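Local coordinates for uncharacterized protein Atu1656 (Agrobacterium tumefaciens, PDB 2OJH), which is of unknown function but belongs to the TolB family and folds as a six-bladed beta-propeller, a scaffold that commonly serves binding, at residues R149-I155 and E165-G171; G184-F189 and W200-V204. All coordinates share one frame; numbering follows the deposited sequence.

Contact 1: residues R149-I155 and E165-G171; sequences RDQVFDI and ETRLTHG
Arg149 reaches Glu165 with NH2, which lies 3.1 Å from Glu165 OE2 in a salt bridge, in the guanidinium plane but above the carboxylate plane. Both groups have further partners: Arg149 bonds Pro130 O and Ser131 OG, and Glu165 bonds the Tyr145 hydroxyl. After the type I' turn from Arg149 to Val152, Val152 rests CG1 on Gly171 CA at 3.7 Å. Here the chain, past the outermost blade strand 165-167 (axis at 107° to strand 152-155), turns across strand 152-155 and leaves for strand 175-180. Buried Asp154 spends both oxygens. Asp154 OD1 takes the Thr169 hydroxyl at 2.7 Å, on the anti side but tilted out of the carboxylate plane, and Gly171 N at 2.8 Å through its syn lone pair; Asp154 OD2 receives Arg167 NH2 at 2.9 Å and a weak bond from Arg167 NE. With CG anti to the backbone N and the chain extended to NE, Arg167 carries its guanidinium there. Thr169 OG1, between backbone N and carbonyl carbon (chi1 62°), accepts from Ile155 N at 3.0 Å, nearly straight (171°). Ile155 O receives Leu168 N at 2.7 Å, and Ile155 CG2 packs against Leu168 CD1.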
ATOM      1  N   ARG A 149      13.226 -13.310  -3.556  1.00 38.54           N
ATOM      2  CA  ARG A 149      13.730 -14.577  -4.077  1.00 39.11           C
ATOM      3  C   ARG A 149      15.204 -14.666  -3.761  1.00 40.34           C
ATOM      4  O   ARG A 149      16.011 -13.906  -4.296  1.00 39.10           O
ATOM      5  CB  ARG A 149      13.505 -14.657  -5.580  1.00 39.67           C
ATOM      6  CG  ARG A 149      12.080 -14.281  -6.030  1.00 39.55           C
ATOM      7  CD  ARG A 149      11.048 -15.376  -5.739  1.00 39.81           C
ATOM      8  NE  ARG A 149       9.729 -14.958  -6.208  1.00 40.69           N
ATOM      9  CZ  ARG A 149       8.765 -14.457  -5.428  1.00 42.60           C
ATOM     10  NH1 ARG A 149       8.949 -14.325  -4.121  1.00 41.41           N
ATOM     11  NH2 ARG A 149       7.602 -14.097  -5.949  1.00 39.20           N
ATOM     12  N   ASP A 150      15.544 -15.582  -2.853  1.00 41.27           N
ATOM     13  CA  ASP A 150      16.904 -15.680  -2.313  1.00 41.74           C
ATOM     14  C   ASP A 150      17.468 -14.305  -1.958  1.00 40.86           C
ATOM     15  O   ASP A 150      18.572 -13.976  -2.378  1.00 40.30           O
ATOM     16  CB  ASP A 150      17.817 -16.397  -3.312  1.00 42.70           C
ATOM     17  CG  ASP A 150      17.327 -17.811  -3.629  1.00 45.73           C
ATOM     18  OD1 ASP A 150      17.018 -18.541  -2.662  1.00 48.32           O
ATOM     19  OD2 ASP A 150      17.245 -18.176  -4.823  1.00 47.54           O
ATOM     20  N   GLN A 151      16.691 -13.516  -1.206  1.00 40.23           N
ATOM     21  CA  GLN A 151      17.120 -12.201  -0.706  1.00 40.56           C
ATOM     22  C   GLN A 151      17.309 -11.150  -1.805  1.00 39.50           C
ATOM     23  O   GLN A 151      17.996 -10.145  -1.607  1.00 39.75           O
ATOM     24  CB  GLN A 151      18.392 -12.340   0.153  1.00 40.64           C
ATOM     25  CG  GLN A 151      18.136 -13.033   1.493  1.00 44.07           C
ATOM     26  CD  GLN A 151      17.043 -12.347   2.275  1.00 47.60           C
ATOM     27  OE1 GLN A 151      17.124 -11.143   2.553  1.00 52.19           O
ATOM     28  NE2 GLN A 151      15.989 -13.093   2.608  1.00 50.17           N
ATOM     29  N   VAL A 152      16.705 -11.396  -2.964  1.00 37.60           N
ATOM     30  CA  VAL A 152      16.608 -10.404  -4.029  1.00 37.44           C
ATOM     31  C   VAL A 152      15.149  -9.900  -4.016  1.00 36.90           C
ATOM     32  O   VAL A 152      14.205 -10.693  -4.169  1.00 38.43           O
ATOM     33  CB  VAL A 152      16.951 -11.001  -5.419  1.00 36.52           C
ATOM     34  CG1 VAL A 152      16.896  -9.935  -6.495  1.00 36.67           C
ATOM     35  CG2 VAL A 152      18.321 -11.708  -5.392  1.00 36.99           C
ATOM     36  N   PHE A 153      14.988  -8.592  -3.820  1.00 36.81           N
ATOM     37  CA  PHE A 153      13.702  -7.938  -3.641  1.00 37.27           C
ATOM     38  C   PHE A 153      13.306  -7.324  -4.982  1.00 37.09           C
ATOM     39  O   PHE A 153      13.915  -6.339  -5.409  1.00 35.60           O
ATOM     40  CB  PHE A 153      13.815  -6.784  -2.625  1.00 37.96           C
ATOM     41  CG  PHE A 153      14.089  -7.215  -1.210  1.00 38.68           C
ATOM     42  CD1 PHE A 153      15.294  -7.832  -0.867  1.00 37.94           C
ATOM     43  CD2 PHE A 153      13.171  -6.940  -0.210  1.00 41.41           C
ATOM     44  CE1 PHE A 153      15.560  -8.200   0.452  1.00 41.73           C
ATOM     45  CE2 PHE A 153      13.445  -7.282   1.128  1.00 40.08           C
ATOM     46  CZ  PHE A 153      14.612  -7.935   1.453  1.00 39.45           C
ATOM     47  N   ASP A 154      12.302  -7.894  -5.653  1.00 35.79           N
ATOM     48  CA  ASP A 154      11.915  -7.355  -6.953  1.00 36.04           C
ATOM     49  C   ASP A 154      10.445  -7.063  -7.099  1.00 36.72           C
ATOM     50  O   ASP A 154       9.596  -7.593  -6.339  1.00 36.53           O
ATOM     51  CB  ASP A 154      12.316  -8.307  -8.093  1.00 37.20           C
ATOM     52  CG  ASP A 154      13.782  -8.196  -8.458  1.00 36.84           C
ATOM     53  OD1 ASP A 154      14.304  -7.058  -8.618  1.00 38.43           O
ATOM     54  OD2 ASP A 154      14.408  -9.268  -8.574  1.00 36.57           O
ATOM     55  N   ILE A 155      10.149  -6.268  -8.130  1.00 36.34           N
ATOM     56  CA  ILE A 155       8.782  -5.969  -8.512  1.00 36.33           C
ATOM     57  C   ILE A 155       8.337  -7.022  -9.493  1.00 36.66           C
ATOM     58  O   ILE A 155       9.046  -7.319 -10.470  1.00 36.89           O
ATOM     59  CB  ILE A 155       8.694  -4.558  -9.165  1.00 36.05           C
ATOM     60  CG1 ILE A 155       9.361  -3.489  -8.249  1.00 36.61           C
ATOM     61  CG2 ILE A 155       7.239  -4.209  -9.548  1.00 36.09           C
ATOM     62  CD1 ILE A 155       8.823  -3.421  -6.795  1.00 37.37           C
ATOM     63  N   GLU A 165       3.585 -15.324 -13.604  1.00 42.19           N
ATOM     64  CA  GLU A 165       4.363 -14.330 -12.884  1.00 42.38           C
ATOM     65  C   GLU A 165       5.385 -13.664 -13.817  1.00 42.07           C
ATOM     66  O   GLU A 165       6.083 -14.354 -14.581  1.00 41.58           O
ATOM     67  CB  GLU A 165       5.044 -15.020 -11.693  1.00 42.93           C
ATOM     68  CG  GLU A 165       6.096 -14.234 -10.946  1.00 43.18           C
ATOM     69  CD  GLU A 165       6.590 -14.984  -9.712  1.00 43.91           C
ATOM     70  OE1 GLU A 165       7.499 -15.841  -9.850  1.00 44.10           O
ATOM     71  OE2 GLU A 165       6.070 -14.724  -8.592  1.00 44.22           O
ATOM     72  N   THR A 166       5.452 -12.338 -13.767  1.00 40.91           N
ATOM     73  CA  THR A 166       6.350 -11.556 -14.610  1.00 40.61           C
ATOM     74  C   THR A 166       7.248 -10.716 -13.722  1.00 40.03           C
ATOM     75  O   THR A 166       6.762  -9.966 -12.874  1.00 38.68           O
ATOM     76  CB  THR A 166       5.576 -10.618 -15.551  1.00 41.22           C
ATOM     77  OG1 THR A 166       4.890 -11.401 -16.529  1.00 42.12           O
ATOM     78  CG2 THR A 166       6.513  -9.648 -16.281  1.00 41.38           C
ATOM     79  N   ARG A 167       8.555 -10.843 -13.935  1.00 38.68           N
ATOM     80  CA  ARG A 167       9.539 -10.117 -13.149  1.00 38.60           C
ATOM     81  C   ARG A 167       9.846  -8.767 -13.835  1.00 38.41           C
ATOM     82  O   ARG A 167      10.258  -8.742 -15.006  1.00 38.39           O
ATOM     83  CB  ARG A 167      10.792 -10.982 -13.051  1.00 38.67           C
ATOM     84  CG  ARG A 167      11.800 -10.482 -12.064  1.00 39.04           C
ATOM     85  CD  ARG A 167      12.958 -11.418 -11.940  1.00 38.72           C
ATOM     86  NE  ARG A 167      14.044 -10.798 -11.191  1.00 37.64           N
ATOM     87  CZ  ARG A 167      15.270 -11.286 -11.102  1.00 39.10           C
ATOM     88  NH1 ARG A 167      15.586 -12.401 -11.751  1.00 39.50           N
ATOM     89  NH2 ARG A 167      16.192 -10.646 -10.383  1.00 38.16           N
ATOM     90  N   LEU A 168       9.635  -7.656 -13.126  1.00 37.87           N
ATOM     91  CA  LEU A 168       9.770  -6.320 -13.731  1.00 38.12           C
ATOM     92  C   LEU A 168      11.045  -5.592 -13.377  1.00 37.95           C
ATOM     93  O   LEU A 168      11.460  -4.691 -14.103  1.00 38.69           O
ATOM     94  CB  LEU A 168       8.565  -5.435 -13.394  1.00 38.38           C
ATOM     95  CG  LEU A 168       7.248  -6.007 -13.939  1.00 39.21           C
ATOM     96  CD1 LEU A 168       6.097  -5.286 -13.316  1.00 42.19           C
ATOM     97  CD2 LEU A 168       7.152  -5.922 -15.469  1.00 40.93           C
ATOM     98  N   THR A 169      11.638  -5.951 -12.247  1.00 37.55           N
ATOM     99  CA  THR A 169      12.970  -5.470 -11.910  1.00 38.14           C
ATOM    100  C   THR A 169      13.846  -6.691 -11.707  1.00 38.32           C
ATOM    101  O   THR A 169      13.338  -7.784 -11.469  1.00 38.69           O
ATOM    102  CB  THR A 169      12.998  -4.522 -10.679  1.00 37.84           C
ATOM    103  OG1 THR A 169      12.545  -5.209  -9.503  1.00 37.75           O
ATOM    104  CG2 THR A 169      12.130  -3.299 -10.911  1.00 36.74           C
ATOM    105  N   HIS A 170      15.153  -6.494 -11.808  1.00 38.65           N
ATOM    106  CA  HIS A 170      16.081  -7.595 -11.843  1.00 38.82           C
ATOM    107  C   HIS A 170      17.253  -7.366 -10.887  1.00 38.32           C
ATOM    108  O   HIS A 170      18.405  -7.456 -11.274  1.00 38.20           O
ATOM    109  CB  HIS A 170      16.521  -7.866 -13.300  1.00 39.34           C
ATOM    110  CG  HIS A 170      15.387  -8.285 -14.188  1.00 40.05           C
ATOM    111  ND1 HIS A 170      14.585  -7.376 -14.847  1.00 41.71           N
ATOM    112  CD2 HIS A 170      14.875  -9.508 -14.466  1.00 41.34           C
ATOM    113  CE1 HIS A 170      13.640  -8.026 -15.509  1.00 41.55           C
ATOM    114  NE2 HIS A 170      13.798  -9.320 -15.298  1.00 40.27           N
ATOM    115  N   GLY A 171      16.929  -7.082  -9.626  1.00 37.81           N
ATOM    116  CA  GLY A 171      17.921  -7.041  -8.549  1.00 37.08           C
ATOM    117  C   GLY A 171      18.797  -5.814  -8.520  1.00 36.97           C
ATOM    118  O   GLY A 171      19.852  -5.828  -7.885  1.00 36.79           O
TER
HETATM  119  O   HOH W   1       9.754 -15.900  -8.901  1.00 38.96           O

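Contact 2: residues G184-F189 and W200-V204; sequences GRWIYF and WRVRV
Trp186 lies between two arginines of the partner strand. On one face the Arg201 guanidinium is stacked flat, planes 8° apart, with CZ 3.7 Å from the centroid of the Trp186 five-membered ring: a cation-pi contact. On the opposite face Arg203 CD makes a CH-pi contact 3.3 Å from the centroid of the Trp186 six-membered ring. The Arg203 chain is bent twice (chi2 -67°, chi3 -36°), which brings Arg203 NE to Arg185 O at 2.8 Å in a nearly straight bond; Val204 N reaches the same oxygen from the other face of its carbonyl plane. Arg201 also runs alongside Tyr188: CB sits over the centre of the ring, and Arg201 NH2 donates to Tyr188 OH at 3.0 Å. On the other side of the sheet, Phe189 turns one face to Trp200 CB and brings CE1 within 3.8 Å of Val202 CB.

Behind these side chains is an antiparallel ladder. The hydrogen-bonded pairs Ile187-Val202 and Phe189-Trp200 each make two backbone bonds and set the register that pairs Tyr188 with Arg201. Further out, Glu210 forms a salt bridge with Arg201 NH1 and Met256 O bonds the Tyr188 hydroxyl. These two strands are the middle pair of a four-stranded propeller blade, flanked by strands 175-180 and 209-211, with Tyr188 touching Pro222 and Pro224 of strand 217-224 in the next blade.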
ATOM      1  N   GLY A 184      -2.353   3.088 -16.299  1.00 42.45           N
ATOM      2  CA  GLY A 184      -1.929   1.706 -16.423  1.00 42.74           C
ATOM      3  C   GLY A 184      -0.650   1.517 -17.210  1.00 42.43           C
ATOM      4  O   GLY A 184      -0.335   0.401 -17.594  1.00 43.38           O
ATOM      5  N   ARG A 185       0.076   2.600 -17.464  1.00 42.06           N
ATOM      6  CA  ARG A 185       1.323   2.529 -18.214  1.00 42.48           C
ATOM      7  C   ARG A 185       2.538   2.295 -17.314  1.00 40.99           C
ATOM      8  O   ARG A 185       3.570   1.765 -17.762  1.00 40.35           O
ATOM      9  CB  ARG A 185       1.525   3.800 -19.053  1.00 42.21           C
ATOM     10  CG  ARG A 185       0.490   4.002 -20.196  1.00 44.89           C
ATOM     11  CD  ARG A 185       0.991   4.959 -21.319  1.00 45.80           C
ATOM     12  NE  ARG A 185       1.890   6.032 -20.850  1.00 51.98           N
ATOM     13  CZ  ARG A 185       3.184   6.147 -21.182  1.00 54.73           C
ATOM     14  NH1 ARG A 185       3.911   7.155 -20.698  1.00 56.28           N
ATOM     15  NH2 ARG A 185       3.762   5.267 -22.001  1.00 55.78           N
ATOM     16  N   TRP A 186       2.413   2.689 -16.052  1.00 40.51           N
ATOM     17  CA  TRP A 186       3.542   2.648 -15.120  1.00 40.02           C
ATOM     18  C   TRP A 186       3.194   1.964 -13.807  1.00 39.78           C
ATOM     19  O   TRP A 186       2.037   1.983 -13.361  1.00 39.86           O
ATOM     20  CB  TRP A 186       4.012   4.069 -14.789  1.00 40.18           C
ATOM     21  CG  TRP A 186       4.558   4.850 -15.939  1.00 40.32           C
ATOM     22  CD1 TRP A 186       3.881   5.746 -16.716  1.00 41.50           C
ATOM     23  CD2 TRP A 186       5.910   4.834 -16.428  1.00 40.82           C
ATOM     24  NE1 TRP A 186       4.722   6.275 -17.672  1.00 40.12           N
ATOM     25  CE2 TRP A 186       5.971   5.731 -17.517  1.00 40.05           C
ATOM     26  CE3 TRP A 186       7.071   4.142 -16.056  1.00 39.73           C
ATOM     27  CZ2 TRP A 186       7.151   5.966 -18.227  1.00 40.66           C
ATOM     28  CZ3 TRP A 186       8.246   4.367 -16.771  1.00 40.34           C
ATOM     29  CH2 TRP A 186       8.272   5.280 -17.842  1.00 40.58           C
ATOM     30  N   ILE A 187       4.225   1.406 -13.169  1.00 38.83           N
ATOM     31  CA  ILE A 187       4.140   0.955 -11.783  1.00 37.34           C
ATOM     32  C   ILE A 187       5.195   1.781 -11.025  1.00 37.36           C
ATOM     33  O   ILE A 187       6.352   1.762 -11.412  1.00 38.01           O
ATOM     34  CB  ILE A 187       4.434  -0.554 -11.669  1.00 36.78           C
ATOM     35  CG1 ILE A 187       3.244  -1.381 -12.228  1.00 36.60           C
ATOM     36  CG2 ILE A 187       4.746  -0.947 -10.201  1.00 36.35           C
ATOM     37  CD1 ILE A 187       3.631  -2.788 -12.637  1.00 34.30           C
ATOM     38  N   TYR A 188       4.781   2.511  -9.987  1.00 36.91           N
ATOM     39  CA  TYR A 188       5.705   3.283  -9.142  1.00 36.47           C
ATOM     40  C   TYR A 188       6.092   2.372  -7.980  1.00 36.28           C
ATOM     41  O   TYR A 188       5.276   1.538  -7.506  1.00 35.96           O
ATOM     42  CB  TYR A 188       5.026   4.554  -8.594  1.00 36.47           C
ATOM     43  CG  TYR A 188       4.857   5.677  -9.611  1.00 35.58           C
ATOM     44  CD1 TYR A 188       4.002   5.553 -10.717  1.00 35.48           C
ATOM     45  CD2 TYR A 188       5.587   6.872  -9.481  1.00 34.72           C
ATOM     46  CE1 TYR A 188       3.891   6.610 -11.670  1.00 34.49           C
ATOM     47  CE2 TYR A 188       5.463   7.909 -10.401  1.00 33.31           C
ATOM     48  CZ  TYR A 188       4.621   7.773 -11.483  1.00 36.83           C
ATOM     49  OH  TYR A 188       4.531   8.808 -12.366  1.00 36.11           O
ATOM     50  N   PHE A 189       7.343   2.500  -7.542  1.00 36.10           N
ATOM     51  CA  PHE A 189       7.887   1.634  -6.496  1.00 35.20           C
ATOM     52  C   PHE A 189       9.088   2.353  -5.876  1.00 34.86           C
ATOM     53  O   PHE A 189       9.421   3.477  -6.302  1.00 34.71           O
ATOM     54  CB  PHE A 189       8.254   0.247  -7.081  1.00 35.62           C
ATOM     55  CG  PHE A 189       9.421   0.275  -8.055  1.00 35.65           C
ATOM     56  CD1 PHE A 189       9.236   0.628  -9.403  1.00 35.26           C
ATOM     57  CD2 PHE A 189      10.700  -0.049  -7.617  1.00 35.24           C
ATOM     58  CE1 PHE A 189      10.306   0.675 -10.281  1.00 37.78           C
ATOM     59  CE2 PHE A 189      11.800  -0.012  -8.506  1.00 35.87           C
ATOM     60  CZ  PHE A 189      11.595   0.362  -9.845  1.00 36.94           C
ATOM     61  N   TRP A 200      10.985   5.228  -7.825  1.00 32.78           N
ATOM     62  CA  TRP A 200      11.264   4.927  -9.222  1.00 34.12           C
ATOM     63  C   TRP A 200       9.940   4.517  -9.873  1.00 34.81           C
ATOM     64  O   TRP A 200       8.939   4.266  -9.182  1.00 35.68           O
ATOM     65  CB  TRP A 200      12.283   3.782  -9.339  1.00 32.89           C
ATOM     66  CG  TRP A 200      13.724   4.181  -8.982  1.00 32.85           C
ATOM     67  CD1 TRP A 200      14.224   4.449  -7.733  1.00 33.25           C
ATOM     68  CD2 TRP A 200      14.805   4.326  -9.884  1.00 33.35           C
ATOM     69  NE1 TRP A 200      15.572   4.766  -7.805  1.00 33.38           N
ATOM     70  CE2 TRP A 200      15.951   4.700  -9.122  1.00 32.70           C
ATOM     71  CE3 TRP A 200      14.930   4.187 -11.273  1.00 34.25           C
ATOM     72  CZ2 TRP A 200      17.182   4.934  -9.702  1.00 34.22           C
ATOM     73  CZ3 TRP A 200      16.164   4.430 -11.852  1.00 33.86           C
ATOM     74  CH2 TRP A 200      17.279   4.791 -11.068  1.00 34.64           C
ATOM     75  N   ARG A 201       9.919   4.495 -11.198  1.00 35.82           N
ATOM     76  CA  ARG A 201       8.803   3.890 -11.898  1.00 35.98           C
ATOM     77  C   ARG A 201       9.269   3.016 -13.061  1.00 36.57           C
ATOM     78  O   ARG A 201      10.236   3.335 -13.723  1.00 35.16           O
ATOM     79  CB  ARG A 201       7.788   4.953 -12.347  1.00 36.78           C
ATOM     80  CG  ARG A 201       8.295   5.945 -13.381  1.00 37.04           C
ATOM     81  CD  ARG A 201       7.162   6.856 -13.831  1.00 36.43           C
ATOM     82  NE  ARG A 201       7.534   7.626 -15.008  1.00 38.94           N
ATOM     83  CZ  ARG A 201       6.759   8.528 -15.605  1.00 41.22           C
ATOM     84  NH1 ARG A 201       7.215   9.163 -16.680  1.00 40.18           N
ATOM     85  NH2 ARG A 201       5.543   8.795 -15.137  1.00 40.25           N
ATOM     86  N   VAL A 202       8.566   1.901 -13.282  1.00 37.17           N
ATOM     87  CA  VAL A 202       8.887   0.985 -14.372  1.00 37.75           C
ATOM     88  C   VAL A 202       7.653   0.836 -15.267  1.00 38.12           C
ATOM     89  O   VAL A 202       6.523   0.859 -14.765  1.00 38.15           O
ATOM     90  CB  VAL A 202       9.371  -0.414 -13.836  1.00 38.07           C
ATOM     91  CG1 VAL A 202       8.278  -1.134 -13.005  1.00 36.87           C
ATOM     92  CG2 VAL A 202       9.878  -1.296 -14.982  1.00 38.37           C
ATOM     93  N   ARG A 203       7.849   0.688 -16.580  1.00 38.20           N
ATOM     94  CA  ARG A 203       6.705   0.450 -17.471  1.00 39.43           C
ATOM     95  C   ARG A 203       6.071  -0.897 -17.140  1.00 39.39           C
ATOM     96  O   ARG A 203       6.782  -1.833 -16.755  1.00 38.82           O
ATOM     97  CB  ARG A 203       7.138   0.439 -18.944  1.00 40.11           C
ATOM     98  CG  ARG A 203       7.671   1.758 -19.497  1.00 42.59           C
ATOM     99  CD  ARG A 203       6.619   2.836 -19.581  1.00 49.31           C
ATOM    100  NE  ARG A 203       5.296   2.342 -19.945  1.00 54.52           N
ATOM    101  CZ  ARG A 203       4.918   2.052 -21.181  1.00 57.31           C
ATOM    102  NH1 ARG A 203       3.686   1.607 -21.395  1.00 59.67           N
ATOM    103  NH2 ARG A 203       5.759   2.203 -22.196  1.00 57.95           N
ATOM    104  N   VAL A 204       4.760  -1.034 -17.320  1.00 40.12           N
ATOM    105  CA  VAL A 204       4.124  -2.316 -16.985  1.00 41.29           C
ATOM    106  C   VAL A 204       4.691  -3.454 -17.821  1.00 41.96           C
ATOM    107  O   VAL A 204       4.685  -4.596 -17.376  1.00 42.75           O
ATOM    108  CB  VAL A 204       2.549  -2.304 -17.010  1.00 40.94           C
ATOM    109  CG1 VAL A 204       2.007  -1.249 -16.064  1.00 41.69           C
ATOM    110  CG2 VAL A 204       2.026  -2.096 -18.383  1.00 42.33           C
TER

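Overall arrangement
From the N terminus, contact 1 comes first: it closes the hairpin of strands 152-159 and 165-167, the last two of one four-stranded blade, enclosing residues 156-164, and carries the chain on past Gly171 toward strand 175-180. Contact 2 then closes the hairpin of strands 186-191 and 198-203 in the following blade. The two are in series along the chain, neither nested nor crossed, with centres about 15 Å apart. They nevertheless touch between blades: Leu168 CD1 lies 3.6 Å from Ile187 CD1, and Ile155 CD1 lies 3.7 Å from Phe189 CB. This apolar packing ties neighbouring blades of the propeller together.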